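Local coordinates for protein 6-phosphogluconate dehydrogenase, NAD-binding (Geobacter metallireducens, PDB 3PEF) that probably reduces succinic semialdehyde to gamma-hydroxybutyrate as an NADP-binding beta-hydroxyacid dehydrogenase, at residues A[119-124]-A[133-138]; A[94-99]-A[170-175]. The protein carries 2 engineered substitutions. All blocks are in the same frame, centred on the assembly; numbering follows the deposited sequence.

Interaction 1: residues A[119-124]-A[133-138]; sequences APVSGS and LIILAA. With NAP (NADP nicotinamide-adenine-dinucleotide phosphate), chain I.
Ile134 O takes the backbone N-H of Ser122 at 2.9 Å, and the same oxygen is touched by Val121 CA, 3.2 Å away in a CA-H...O contact. The return bond, Ile134 N to Ser122 O, is nearly straight at 173° and closes the hydrogen-bonded pair Ser122-Ile134; Val121 and Ile135 form the neighbouring non-hydrogen-bonded pair. Beyond that pair, Leu136 N donates to Pro120 O at 2.9 Å. These bonds tie the end of strand 115-122 to strand 133-139, where the sheet turns antiparallel: this strand and its parallel neighbour 157-160 run against the parallel Rossmann-type strands before them. Toward Ala119 the backbones draw together, and its CB packs on Ile135 CG2 at 3.7 Å; Phe151 of helix 141-154 covers both side chains. The CD of Pro120 sits 3.2 Å from Leu136 O. Val121 lies on the face of Ile135, and its CG2 meets Leu133 CD1. That methyl lies between the backbone N and the carbonyl carbon of its own residue (CG1 at chi1 -50°), which brings it against the nicotinamide ring, 3.8 Å from C5N of NADP. On the other face, Ser122 CB rests against Ile134 CB, and Ile134 packs on Ala208 of the second subunit. Beyond the strand, Gly123 O approaches nicotinamide C4N to 3.1 Å; Ser124, also of the NADP+ site, has OG modelled doubtfully close to the carboxamide O7N.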
# COMPACT_ATOMS: atom_id res chain seq x y z
N ALA A 119 -19.81 -13.79 21.27
CA ALA A 119 -20.02 -14.75 20.19
C ALA A 119 -20.29 -14.07 18.86
O ALA A 119 -21.40 -14.13 18.35
CB ALA A 119 -21.13 -15.75 20.55
N PRO A 120 -19.25 -13.43 18.28
CA PRO A 120 -19.42 -12.83 16.95
C PRO A 120 -19.64 -13.94 15.93
O PRO A 120 -19.34 -15.10 16.22
CB PRO A 120 -18.08 -12.14 16.70
CG PRO A 120 -17.09 -13.00 17.47
CD PRO A 120 -17.85 -13.40 18.73
N VAL A 121 -20.16 -13.59 14.76
CA VAL A 121 -20.56 -14.60 13.79
C VAL A 121 -19.93 -14.39 12.42
O VAL A 121 -19.54 -13.27 12.05
CB VAL A 121 -22.11 -14.67 13.61
CG1 VAL A 121 -22.78 -14.76 14.94
CG2 VAL A 121 -22.64 -13.46 12.84
N SER A 122 -19.84 -15.48 11.67
CA SER A 122 -19.45 -15.41 10.27
C SER A 122 -20.68 -15.80 9.42
O SER A 122 -21.40 -16.74 9.76
CB SER A 122 -18.25 -16.34 10.02
OG SER A 122 -17.85 -16.33 8.66
N GLY A 123 -20.93 -15.06 8.34
CA GLY A 123 -22.13 -15.27 7.53
C GLY A 123 -22.97 -14.01 7.54
O GLY A 123 -23.05 -13.34 8.56
N SER A 124 -23.60 -13.68 6.41
CA SER A 124 -24.22 -12.36 6.24
C SER A 124 -25.74 -12.41 6.38
O SER A 124 -26.28 -13.23 7.13
CB SER A 124 -23.82 -11.78 4.88
OG SER A 124 -24.16 -10.40 4.79
N LEU A 133 -25.69 -19.30 10.41
CA LEU A 133 -24.48 -18.58 10.83
C LEU A 133 -23.44 -19.52 11.45
O LEU A 133 -23.78 -20.56 12.00
CB LEU A 133 -24.82 -17.48 11.85
CG LEU A 133 -25.83 -16.40 11.41
CD1 LEU A 133 -26.19 -15.51 12.58
CD2 LEU A 133 -25.30 -15.56 10.23
N ILE A 134 -22.18 -19.12 11.38
CA ILE A 134 -21.12 -19.76 12.16
C ILE A 134 -20.87 -18.90 13.40
O ILE A 134 -20.61 -17.71 13.28
CB ILE A 134 -19.84 -19.88 11.33
CG1 ILE A 134 -20.15 -20.57 9.98
CG2 ILE A 134 -18.77 -20.64 12.10
CD1 ILE A 134 -19.10 -20.32 8.94
N ILE A 135 -20.96 -19.50 14.58
CA ILE A 135 -20.90 -18.75 15.82
C ILE A 135 -19.58 -19.00 16.54
O ILE A 135 -19.26 -20.13 16.89
CB ILE A 135 -22.12 -19.11 16.72
CG1 ILE A 135 -23.41 -18.87 15.92
CG2 ILE A 135 -22.12 -18.28 18.02
CD1 ILE A 135 -24.69 -18.98 16.74
N LEU A 136 -18.82 -17.93 16.76
CA LEU A 136 -17.47 -18.03 17.32
C LEU A 136 -17.44 -17.57 18.78
O LEU A 136 -17.05 -16.45 19.09
CB LEU A 136 -16.52 -17.15 16.48
CG LEU A 136 -16.65 -17.33 14.96
CD1 LEU A 136 -15.98 -16.19 14.18
CD2 LEU A 136 -16.09 -18.70 14.55
N ALA A 137 -17.84 -18.44 19.70
CA ALA A 137 -18.00 -18.01 21.09
C ALA A 137 -16.68 -18.10 21.85
O ALA A 137 -15.81 -18.90 21.52
CB ALA A 137 -19.08 -18.84 21.80
N ALA A 138 -16.56 -17.27 22.88
CA ALA A 138 -15.40 -17.29 23.76
C ALA A 138 -15.83 -16.68 25.09
O ALA A 138 -16.56 -15.69 25.12
CB ALA A 138 -14.24 -16.50 23.15
PA NAP I . -26.77 -2.66 11.12
O1A NAP I . -26.24 -1.33 10.72
O2A NAP I . -27.93 -3.13 10.34
O5B NAP I . -27.14 -2.66 12.68
C5B NAP I . -26.35 -1.95 13.60
C4B NAP I . -27.07 -2.03 14.93
O4B NAP I . -26.29 -1.37 15.90
C3B NAP I . -28.42 -1.31 14.88
O3B NAP I . -29.28 -2.05 15.72
C2B NAP I . -28.10 0.02 15.53
O2B NAP I . -29.20 0.66 16.14
C1B NAP I . -27.11 -0.44 16.58
N9A NAP I . -26.34 0.69 17.12
C8A NAP I . -25.39 1.42 16.45
N7A NAP I . -24.93 2.38 17.29
C5A NAP I . -25.59 2.28 18.46
C6A NAP I . -25.48 3.00 19.64
N6A NAP I . -24.62 4.00 19.73
N1A NAP I . -26.29 2.67 20.70
C2A NAP I . -27.19 1.62 20.59
N3A NAP I . -27.27 0.90 19.41
C4A NAP I . -26.48 1.22 18.37
O3 NAP I . -25.56 -3.68 10.95
PN NAP I . -25.51 -5.26 11.13
O1N NAP I . -24.97 -5.87 9.91
O2N NAP I . -26.78 -5.77 11.69
O5D NAP I . -24.36 -5.20 12.26
C5D NAP I . -24.46 -5.77 13.54
C4D NAP I . -23.10 -6.39 13.85
O4D NAP I . -22.90 -7.60 13.15
C3D NAP I . -21.95 -5.51 13.39
O3D NAP I . -20.96 -5.64 14.39
C2D NAP I . -21.50 -6.12 12.07
O2D NAP I . -20.14 -5.86 11.85
C1D NAP I . -21.71 -7.58 12.38
N1N NAP I . -21.89 -8.52 11.25
C2N NAP I . -22.57 -8.14 10.13
C3N NAP I . -22.78 -9.05 9.09
C7N NAP I . -23.58 -8.64 7.89
O7N NAP I . -23.37 -9.38 6.73
N7N NAP I . -24.44 -7.61 7.89
C4N NAP I . -22.29 -10.35 9.19
C5N NAP I . -21.62 -10.74 10.35
C6N NAP I . -21.44 -9.82 11.39
P2B NAP I . -30.23 1.57 15.28
O1X NAP I . -30.91 2.48 16.29
O2X NAP I . -29.46 2.35 14.27
O3X NAP I . -31.22 0.68 14.58

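Interaction 2: residues A[94-99]-A[170-175]; sequences MSTVDP and MKLVVN. With NAP (NADP nicotinamide-adenine-dinucleotide phosphate), chain I.
The loop that leaves strand 90-93 at the coenzyme edge of the Rossmann sheet meets the long helix 166-194 here, with Thr96 wedged between Lys171, Leu172 and the nicotinamide ribose. Thr96 and Lys171 cross at about a right angle: OG1 lies 3.3 Å from Lys171 CE, while CG2 rests on Lys171 CG at 3.6 Å. With CG2 anti to the backbone N and OG1 beside that nitrogen (chi1 -55°), the methyl faces the helix, where it also meets Leu172 CD2. The other branch of Leu172, CD1, reaches Pro99 CD at 4.0 Å and lies against Asp98 CA at the start of helix 99-111. On the coenzyme side, Thr96 N donates to ribose O3D of NADP at 3.1 Å. The Lys171 chain bends at its second torsion (chi2 58°) and is otherwise extended, carrying NZ to within 3.9 Å of nicotinamide C5N. There NZ donates to Asn175 OD1 at 3.0 Å, from 46° above the carbonyl plane; Val121 O and a bound glycerol also hold it. Lys171 is the predicted active-site residue, and a lysine on the long interdomain helix, beside the nicotinamide, is characteristic of the beta-hydroxyacid dehydrogenase catalytic site.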
# COMPACT_ATOMS: atom_id res chain seq x y z
N MET A 94 -22.69 -10.51 20.57
CA MET A 94 -22.36 -11.10 19.27
C MET A 94 -21.88 -10.05 18.26
O MET A 94 -21.63 -10.35 17.08
CB MET A 94 -23.54 -11.91 18.74
CG MET A 94 -24.07 -12.90 19.78
SD MET A 94 -25.46 -13.91 19.21
CE MET A 94 -24.67 -15.01 18.00
N SER A 95 -21.72 -8.82 18.74
CA SER A 95 -21.18 -7.74 17.92
C SER A 95 -19.74 -8.00 17.49
O SER A 95 -18.96 -8.58 18.24
CB SER A 95 -21.22 -6.43 18.71
OG SER A 95 -22.48 -6.24 19.34
N THR A 96 -19.37 -7.52 16.31
CA THR A 96 -17.97 -7.54 15.91
C THR A 96 -17.24 -6.36 16.51
O THR A 96 -17.52 -5.19 16.19
CB THR A 96 -17.79 -7.52 14.40
OG1 THR A 96 -18.52 -8.61 13.84
CG2 THR A 96 -16.29 -7.66 14.05
N VAL A 97 -16.30 -6.68 17.38
CA VAL A 97 -15.67 -5.71 18.25
C VAL A 97 -14.24 -6.18 18.49
O VAL A 97 -13.92 -7.33 18.17
CB VAL A 97 -16.47 -5.69 19.56
CG1 VAL A 97 -15.61 -5.44 20.73
CG2 VAL A 97 -17.68 -4.71 19.44
N ASP A 98 -13.38 -5.31 19.00
CA ASP A 98 -12.00 -5.72 19.25
C ASP A 98 -11.93 -6.49 20.56
O ASP A 98 -12.79 -6.32 21.43
CB ASP A 98 -11.07 -4.51 19.31
CG ASP A 98 -11.49 -3.50 20.37
OD1 ASP A 98 -12.58 -2.91 20.25
OD2 ASP A 98 -10.72 -3.31 21.33
N PRO A 99 -10.90 -7.34 20.71
CA PRO A 99 -10.74 -8.14 21.93
C PRO A 99 -10.81 -7.30 23.20
O PRO A 99 -11.42 -7.73 24.17
CB PRO A 99 -9.33 -8.72 21.79
CG PRO A 99 -9.03 -8.69 20.34
CD PRO A 99 -9.79 -7.52 19.77
N MET A 170 -10.60 -14.12 16.31
CA MET A 170 -10.90 -14.99 15.18
C MET A 170 -11.76 -14.24 14.16
O MET A 170 -11.50 -14.29 12.96
CB MET A 170 -11.66 -16.22 15.65
CG MET A 170 -12.12 -17.11 14.49
SD MET A 170 -10.76 -17.97 13.68
CE MET A 170 -10.18 -19.06 15.00
N LYS A 171 -12.79 -13.57 14.66
CA LYS A 171 -13.68 -12.81 13.79
C LYS A 171 -12.89 -11.77 12.98
O LYS A 171 -13.08 -11.65 11.77
CB LYS A 171 -14.78 -12.13 14.61
CG LYS A 171 -15.67 -11.19 13.79
CD LYS A 171 -16.33 -11.94 12.64
CE LYS A 171 -17.32 -11.02 11.95
NZ LYS A 171 -17.88 -11.62 10.70
N LEU A 172 -12.03 -11.02 13.66
CA LEU A 172 -11.25 -9.99 12.97
C LEU A 172 -10.28 -10.57 11.92
O LEU A 172 -10.13 -10.04 10.83
CB LEU A 172 -10.51 -9.12 13.98
CG LEU A 172 -11.41 -8.28 14.89
CD1 LEU A 172 -10.58 -7.41 15.80
CD2 LEU A 172 -12.35 -7.42 14.02
N VAL A 173 -9.62 -11.67 12.26
CA VAL A 173 -8.70 -12.28 11.30
C VAL A 173 -9.43 -12.71 10.05
O VAL A 173 -9.03 -12.40 8.92
CB VAL A 173 -8.04 -13.52 11.92
CG1 VAL A 173 -7.51 -14.42 10.83
CG2 VAL A 173 -6.93 -13.09 12.88
N VAL A 174 -10.52 -13.43 10.25
CA VAL A 174 -11.29 -13.97 9.14
C VAL A 174 -11.91 -12.87 8.27
O VAL A 174 -11.91 -12.96 7.03
CB VAL A 174 -12.35 -14.95 9.67
CG1 VAL A 174 -13.40 -15.23 8.63
CG2 VAL A 174 -11.66 -16.25 10.15
N ASN A 175 -12.43 -11.82 8.91
CA ASN A 175 -12.99 -10.71 8.13
C ASN A 175 -11.95 -9.89 7.38
O ASN A 175 -12.24 -9.29 6.35
CB ASN A 175 -13.85 -9.80 8.99
CG ASN A 175 -15.30 -10.13 8.85
OD1 ASN A 175 -15.66 -11.30 8.75
ND2 ASN A 175 -16.15 -9.10 8.78
PA NAP I . -26.77 -2.66 11.12
O1A NAP I . -26.24 -1.33 10.72
O2A NAP I . -27.93 -3.13 10.34
O5B NAP I . -27.14 -2.66 12.68
C5B NAP I . -26.35 -1.95 13.60
C4B NAP I . -27.07 -2.03 14.93
O4B NAP I . -26.29 -1.37 15.90
C3B NAP I . -28.42 -1.31 14.88
O3B NAP I . -29.28 -2.05 15.72
C2B NAP I . -28.10 0.02 15.53
O2B NAP I . -29.20 0.66 16.14
C1B NAP I . -27.11 -0.44 16.58
N9A NAP I . -26.34 0.69 17.12
C8A NAP I . -25.39 1.42 16.45
N7A NAP I . -24.93 2.38 17.29
C5A NAP I . -25.59 2.28 18.46
C6A NAP I . -25.48 3.00 19.64
N6A NAP I . -24.62 4.00 19.73
N1A NAP I . -26.29 2.67 20.70
C2A NAP I . -27.19 1.62 20.59
N3A NAP I . -27.27 0.90 19.41
C4A NAP I . -26.48 1.22 18.37
O3 NAP I . -25.56 -3.68 10.95
PN NAP I . -25.51 -5.26 11.13
O1N NAP I . -24.97 -5.87 9.91
O2N NAP I . -26.78 -5.77 11.69
O5D NAP I . -24.36 -5.20 12.26
C5D NAP I . -24.46 -5.77 13.54
C4D NAP I . -23.10 -6.39 13.85
O4D NAP I . -22.90 -7.60 13.15
C3D NAP I . -21.95 -5.51 13.39
O3D NAP I . -20.96 -5.64 14.39
C2D NAP I . -21.50 -6.12 12.07
O2D NAP I . -20.14 -5.86 11.85
C1D NAP I . -21.71 -7.58 12.38
N1N NAP I . -21.89 -8.52 11.25
C2N NAP I . -22.57 -8.14 10.13
C3N NAP I . -22.78 -9.05 9.09
C7N NAP I . -23.58 -8.64 7.89
O7N NAP I . -23.37 -9.38 6.73
N7N NAP I . -24.44 -7.61 7.89
C4N NAP I . -22.29 -10.35 9.19
C5N NAP I . -21.62 -10.74 10.35
C6N NAP I . -21.44 -9.82 11.39
P2B NAP I . -30.23 1.57 15.28
O1X NAP I . -30.91 2.48 16.29
O2X NAP I . -29.46 2.35 14.27
O3X NAP I . -31.22 0.68 14.58

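The centres of the two interactions lie about 9 Å apart, and both touch the nicotinamide riboside half of NADP. Along the chain the order is 94-99, 119-124, 133-138, 170-175, so the strand pair of interaction 1 falls between the two halves of interaction 2. Interaction 1 lies within the coenzyme-domain sheet, whereas interaction 2 joins a loop of that domain to helix 166-194, which leads into the helical C-terminal part. They meet directly: Val121 O probably accepts a hydrogen bond from Lys171 NZ at 2.7 Å, and Val121 CG1 packs on Met94 CE. The strand end thus probably helps position the predicted catalytic lysine at the nicotinamide, and both contacts also touch the second subunit.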